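Local structure of MdbA protein (Corynebacterium matruchotii ATCC 14266, 6BO0) at residues Glu11-Thr16 with Met117-Asn122; Ser179-Val182 with Lys187-Lys190. The protein is a thiol-disulfide oxidoreductase of the DsbA-like thioredoxin family, which probably catalyses disulfide bond formation in exported proteins. All blocks are in the same frame, centred on the assembly; numbering follows the deposited sequence. Where two conformers were deposited one is given.

Contact 1: residues Glu11-Thr16 with Met117-Asn122; sequences ETYNET and MTEQQN
The ring of Tyr-13 meets the carboxylate of Glu-119 through its hydroxyl edge: OE2 lies in the ring plane beyond OH, while the ring and carboxylate planes stand 89° apart. One ring face carries the methyl of the preceding residue, Thr-12 CG2, 3.6 Å above the plane and displaced toward the rim. Tyr-13 OH donates a short hydrogen bond of 2.6 Å to Glu-119 OE2, entering on the anti side of the carboxylate and 24° out of its plane. The glutamate reaches this position because its chain bends at chi2 (-71°). Its other oxygen, Glu-119 OE1, accepts a hydrogen bond of 2.9 Å from Asn-122 ND2, also on the anti side, so both oxygens are held and the rotation of the carboxylate is restrained. The methyl CG2 of Thr-118 packs close against the hydroxyl oxygen, 3.3 Å from Tyr-13 OH; the threonine's own hydroxyl is turned back to the carbonyl of Thr-114. The pairing illustrates how one buried tyrosine can join the turn after helix 9-12 to the end of helix 106-118. Tyr-13 follows the short helix 9-12, packs edge-to-face with Phe-9, and lies against Thr-114 and Met-115 of helix 106-118 and against Leu-139, its hydroxyl reaching Glu-119, between helix 106-118 and helix 120-123.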
loop_
_atom_site.group_PDB
_atom_site.type_symbol
_atom_site.label_atom_id
_atom_site.label_comp_id
_atom_site.label_asym_id
_atom_site.label_seq_id
_atom_site.Cartn_x
_atom_site.Cartn_y
_atom_site.Cartn_z
ATOM N N GLU A 11 -8.204 -8.810 15.218
ATOM C CA GLU A 11 -8.230 -10.258 14.977
ATOM C C GLU A 11 -8.165 -10.563 13.492
ATOM O O GLU A 11 -7.568 -11.543 13.078
ATOM C CB GLU A 11 -9.506 -10.898 15.554
ATOM C CG GLU A 11 -9.717 -10.726 17.052
ATOM C CD GLU A 11 -11.092 -11.216 17.558
ATOM O OE1 GLU A 11 -11.981 -11.591 16.745
ATOM O OE2 GLU A 11 -11.303 -11.233 18.796
ATOM N N THR A 12 -8.809 -9.725 12.699
ATOM C CA THR A 12 -8.974 -9.966 11.279
ATOM C C THR A 12 -7.697 -9.699 10.479
ATOM O O THR A 12 -7.367 -10.473 9.576
ATOM C CB THR A 12 -10.162 -9.126 10.751
ATOM O OG1 THR A 12 -11.326 -9.427 11.536
ATOM C CG2 THR A 12 -10.476 -9.437 9.315
ATOM N N TYR A 13 -7.006 -8.607 10.816
ATOM C CA TYR A 13 -5.849 -8.136 10.089
ATOM C C TYR A 13 -4.626 -8.244 10.984
ATOM O O TYR A 13 -4.144 -7.259 11.528
ATOM C CB TYR A 13 -6.108 -6.704 9.602
ATOM C CG TYR A 13 -7.370 -6.627 8.761
ATOM C CD1 TYR A 13 -7.424 -7.198 7.501
ATOM C CD2 TYR A 13 -8.507 -5.999 9.239
ATOM C CE1 TYR A 13 -8.587 -7.173 6.745
ATOM C CE2 TYR A 13 -9.661 -5.950 8.487
ATOM C CZ TYR A 13 -9.697 -6.539 7.238
ATOM O OH TYR A 13 -10.858 -6.494 6.499
ATOM N N ASN A 14 -4.144 -9.480 11.123
ATOM C CA ASN A 14 -3.134 -9.790 12.111
ATOM C C ASN A 14 -2.106 -10.778 11.624
ATOM O O ASN A 14 -1.648 -11.641 12.369
ATOM C CB ASN A 14 -3.786 -10.312 13.391
ATOM C CG ASN A 14 -2.849 -10.268 14.572
ATOM O OD1 ASN A 14 -2.122 -9.287 14.790
ATOM N ND2 ASN A 14 -2.855 -11.335 15.344
ATOM N N GLU A 15 -1.726 -10.630 10.373
ATOM C CA GLU A 15 -0.669 -11.445 9.819
ATOM C C GLU A 15 0.688 -11.050 10.342
ATOM O O GLU A 15 0.903 -9.899 10.731
ATOM C CB GLU A 15 -0.642 -11.280 8.331
ATOM C CG GLU A 15 -1.845 -11.858 7.648
ATOM C CD GLU A 15 -1.654 -11.775 6.164
ATOM O OE1 GLU A 15 -0.889 -12.612 5.650
ATOM O OE2 GLU A 15 -2.205 -10.829 5.547
ATOM N N THR A 16 1.589 -12.030 10.384
ATOM C CA THR A 16 2.972 -11.778 10.705
ATOM C C THR A 16 3.733 -11.562 9.436
ATOM O O THR A 16 3.340 -12.079 8.374
ATOM C CB THR A 16 3.594 -12.982 11.383
ATOM O OG1 THR A 16 3.390 -14.131 10.544
ATOM C CG2 THR A 16 2.960 -13.179 12.753
ATOM N N MET A 117 -7.674 -2.118 1.687
ATOM C CA MET A 117 -8.153 -2.715 0.446
ATOM C C MET A 117 -9.380 -3.586 0.691
ATOM O O MET A 117 -10.329 -3.557 -0.102
ATOM C CB MET A 117 -7.030 -3.516 -0.221
ATOM C CG MET A 117 -5.933 -2.647 -0.794
ATOM S SD MET A 117 -6.560 -1.516 -2.070
ATOM C CE MET A 117 -5.002 -0.941 -2.788
ATOM N N THR A 118 -9.384 -4.354 1.774
ATOM C CA THR A 118 -10.498 -5.275 2.021
ATOM C C THR A 118 -11.770 -4.536 2.427
ATOM O O THR A 118 -12.879 -4.867 2.000
ATOM C CB THR A 118 -10.093 -6.303 3.079
ATOM O OG1 THR A 118 -8.913 -7.003 2.651
ATOM C CG2 THR A 118 -11.207 -7.291 3.338
ATOM N N GLU A 119 -11.601 -3.515 3.251
ATOM C CA GLU A 119 -12.740 -2.739 3.744
ATOM C C GLU A 119 -13.153 -1.587 2.845
ATOM O O GLU A 119 -14.078 -0.859 3.183
ATOM C CB GLU A 119 -12.454 -2.193 5.150
ATOM C CG GLU A 119 -12.111 -3.264 6.178
ATOM C CD GLU A 119 -13.277 -4.128 6.593
ATOM O OE1 GLU A 119 -14.441 -3.722 6.421
ATOM O OE2 GLU A 119 -12.999 -5.232 7.086
ATOM N N GLN A 120 -12.471 -1.457 1.700
ATOM C CA GLN A 120 -12.625 -0.315 0.801
ATOM C C GLN A 120 -14.062 0.195 0.643
ATOM O O GLN A 120 -14.315 1.373 0.849
ATOM C CB GLN A 120 -12.063 -0.702 -0.556
ATOM C CG GLN A 120 -12.118 0.378 -1.609
ATOM C CD GLN A 120 -11.571 -0.150 -2.898
ATOM O OE1 GLN A 120 -12.291 -0.784 -3.676
ATOM N NE2 GLN A 120 -10.298 0.046 -3.115
ATOM N N GLN A 121 -14.998 -0.660 0.233
ATOM C CA GLN A 121 -16.328 -0.155 -0.058
ATOM C C GLN A 121 -17.075 0.295 1.172
ATOM O O GLN A 121 -17.914 1.180 1.057
ATOM C CB GLN A 121 -17.134 -1.190 -0.810
ATOM C CG GLN A 121 -16.624 -1.326 -2.229
ATOM C CD GLN A 121 -17.605 -1.934 -3.186
ATOM O OE1 GLN A 121 -18.812 -2.027 -2.921
ATOM N NE2 GLN A 121 -17.110 -2.298 -4.341
ATOM N N ASN A 122 -16.792 -0.333 2.323
ATOM C CA ASN A 122 -17.393 0.036 3.610
ATOM C C ASN A 122 -16.864 1.356 4.174
ATOM O O ASN A 122 -17.557 2.060 4.905
ATOM C CB ASN A 122 -17.138 -1.060 4.690
ATOM C CG ASN A 122 -17.551 -2.453 4.259
ATOM O OD1 ASN A 122 -18.592 -2.650 3.630
ATOM N ND2 ASN A 122 -16.739 -3.440 4.632
#

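Contact 2: residues Ser179-Val182 with Lys187-Lys190; sequences SPRV and KEIK
Val-182 and Ile-189 pair across an antiparallel beta hairpin, their CA atoms 5.6 Å apart and joined by a nearly straight hydrogen bond from Ile-189 N to Val-182 O (2.8 Å, 175° at the hydrogen). This hairpin, strands 181-184 and 187-188, ends the mixed sheet of the thioredoxin fold, with 187-188 as an outermost strand. The same carbonyl also receives a CA-H...O contact from Glu-188, a second, weaker approach to Val-182 O.

A bidentate salt bridge ties the two strands together through their side chains. Arg-181 presents its guanidinium side-on, NE to Glu-188 OE2 at 2.7 Å and NH2 to Glu-188 OE1 at 3.0 Å. Both carboxylate oxygens are met on the syn side, and both lie close to the guanidinium plane, although the two flat groups are turned 29° against each other. Contrasting chain shapes bring the groups together: the arginine bends at chi2 and chi3, whereas the glutamate stays extended beyond CG. Asp-174 forms a further salt bridge to NH2, and NH1 is hydrogen-bonded to Gln-176 O and Ser-178 OG, so the guanidinium also ties down the loop leading to the cis-proline, Pro-180. A cis-proline facing the CxxC motif is a hallmark of thioredoxin-family oxidoreductases, and this one packs on Cys-52.

Elsewhere in the pairing, Val-182 CG1 touches Ile-189 CG1 at 4.2 Å, and Val-182 also packs on Val-41 of the adjoining strand 39-45. A water stands in for the pair's second backbone hydrogen bond: it accepts from Val-182 N at 3.0 Å and lies 2.9 Å from Ile-189 O and 2.8 Å from Glu-188 OE2.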
loop_
_atom_site.group_PDB
_atom_site.type_symbol
_atom_site.label_atom_id
_atom_site.label_comp_id
_atom_site.label_asym_id
_atom_site.label_seq_id
_atom_site.Cartn_x
_atom_site.Cartn_y
_atom_site.Cartn_z
ATOM N N SER A 179 -4.898 2.341 -12.856
ATOM C CA SER A 179 -4.450 1.387 -11.887
ATOM C C SER A 179 -5.462 0.259 -11.844
ATOM O O SER A 179 -6.600 0.448 -12.254
ATOM C CB SER A 179 -4.335 2.025 -10.476
ATOM O OG SER A 179 -5.504 2.708 -10.081
ATOM N N PRO A 180 -5.050 -0.921 -11.342
ATOM C CA PRO A 180 -3.702 -1.308 -10.947
ATOM C C PRO A 180 -2.799 -1.565 -12.140
ATOM O O PRO A 180 -3.273 -1.948 -13.211
ATOM C CB PRO A 180 -3.910 -2.606 -10.142
ATOM C CG PRO A 180 -5.141 -3.194 -10.757
ATOM C CD PRO A 180 -6.002 -2.027 -11.181
ATOM N N ARG A 181 -1.490 -1.419 -11.934
ATOM C CA ARG A 181 -0.497 -1.790 -12.951
ATOM C C ARG A 181 0.659 -2.458 -12.255
ATOM O O ARG A 181 1.044 -2.021 -11.173
ATOM C CB ARG A 181 0.020 -0.546 -13.708
ATOM C CG ARG A 181 -1.070 0.365 -14.210
ATOM C CD ARG A 181 -1.791 -0.161 -15.420
ATOM N NE ARG A 181 -0.960 0.029 -16.600
ATOM C CZ ARG A 181 -0.770 1.171 -17.249
ATOM N NH1 ARG A 181 -1.460 2.267 -16.941
ATOM N NH2 ARG A 181 0.082 1.202 -18.258
ATOM N N VAL A 182 1.207 -3.503 -12.862
ATOM C CA VAL A 182 2.331 -4.236 -12.314
ATOM C C VAL A 182 3.424 -4.338 -13.345
ATOM O O VAL A 182 3.159 -4.665 -14.512
ATOM C CB VAL A 182 1.908 -5.650 -11.859
ATOM C CG1 VAL A 182 3.083 -6.442 -11.308
ATOM C CG2 VAL A 182 0.783 -5.545 -10.848
ATOM N N LYS A 187 9.127 -4.337 -16.970
ATOM C CA LYS A 187 8.253 -4.794 -18.044
ATOM C C LYS A 187 6.834 -4.923 -17.481
ATOM O O LYS A 187 6.628 -5.614 -16.482
ATOM C CB LYS A 187 8.758 -6.138 -18.570
ATOM C CG LYS A 187 10.094 -6.065 -19.298
ATOM C CD LYS A 187 10.407 -7.392 -19.970
ATOM C CE LYS A 187 11.783 -7.405 -20.609
ATOM N NZ LYS A 187 12.145 -8.775 -21.072
ATOM N N GLU A 188 5.862 -4.305 -18.151
ATOM C CA GLU A 188 4.494 -4.368 -17.686
ATOM C C GLU A 188 3.916 -5.748 -17.863
ATOM O O GLU A 188 4.082 -6.378 -18.925
ATOM C CB GLU A 188 3.575 -3.344 -18.360
ATOM C CG GLU A 188 2.219 -3.329 -17.643
ATOM C CD GLU A 188 1.255 -2.222 -18.002
ATOM O OE1 GLU A 188 1.600 -1.296 -18.756
ATOM O OE2 GLU A 188 0.122 -2.299 -17.466
ATOM N N ILE A 189 3.218 -6.232 -16.846
ATOM C CA ILE A 189 2.562 -7.534 -16.882
ATOM C C ILE A 189 1.142 -7.378 -17.406
ATOM O O ILE A 189 0.404 -6.524 -16.959
ATOM C CB ILE A 189 2.567 -8.159 -15.472
ATOM C CG1 ILE A 189 4.003 -8.264 -14.940
ATOM C CG2 ILE A 189 1.898 -9.529 -15.477
ATOM C CD1 ILE A 189 4.979 -8.944 -15.891
ATOM N N LYS A 190 0.772 -8.234 -18.345
ATOM C CA LYS A 190 -0.538 -8.170 -19.005
ATOM C C LYS A 190 -1.697 -8.629 -18.128
ATOM O O LYS A 190 -2.771 -8.029 -18.143
ATOM C CB LYS A 190 -0.508 -9.024 -20.283
ATOM C CG LYS A 190 0.486 -8.529 -21.320
ATOM C CD LYS A 190 0.304 -9.224 -22.667
ATOM C CE LYS A 190 1.424 -8.868 -23.639
ATOM N NZ LYS A 190 1.657 -7.396 -23.741
HETATM O O HOH W 1 -0.229 -4.153 -15.376
#

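Overall arrangement
The two contacts follow one another along the chain and do not touch: their centres are 24 Å apart, and their nearest atoms about 8 Å. Contact 1 belongs to the helical part of the protein, contact 2 to the edge of the sheet, and helix 51-68, which carries Cys-52, reaches both segments 117-122 and 179-182. Met-117 of segment 117-122 and Pro-180 of segment 179-182 both pack on Cys-52. Gln-120 is also hydrogen-bonded to the oxidised cysteine, an S-hydroxycysteine, at position 49. Together, Cys-49 and Cys-52 form the CxxC pair expected of this family, so both contacts include segments bordering the probable redox centre.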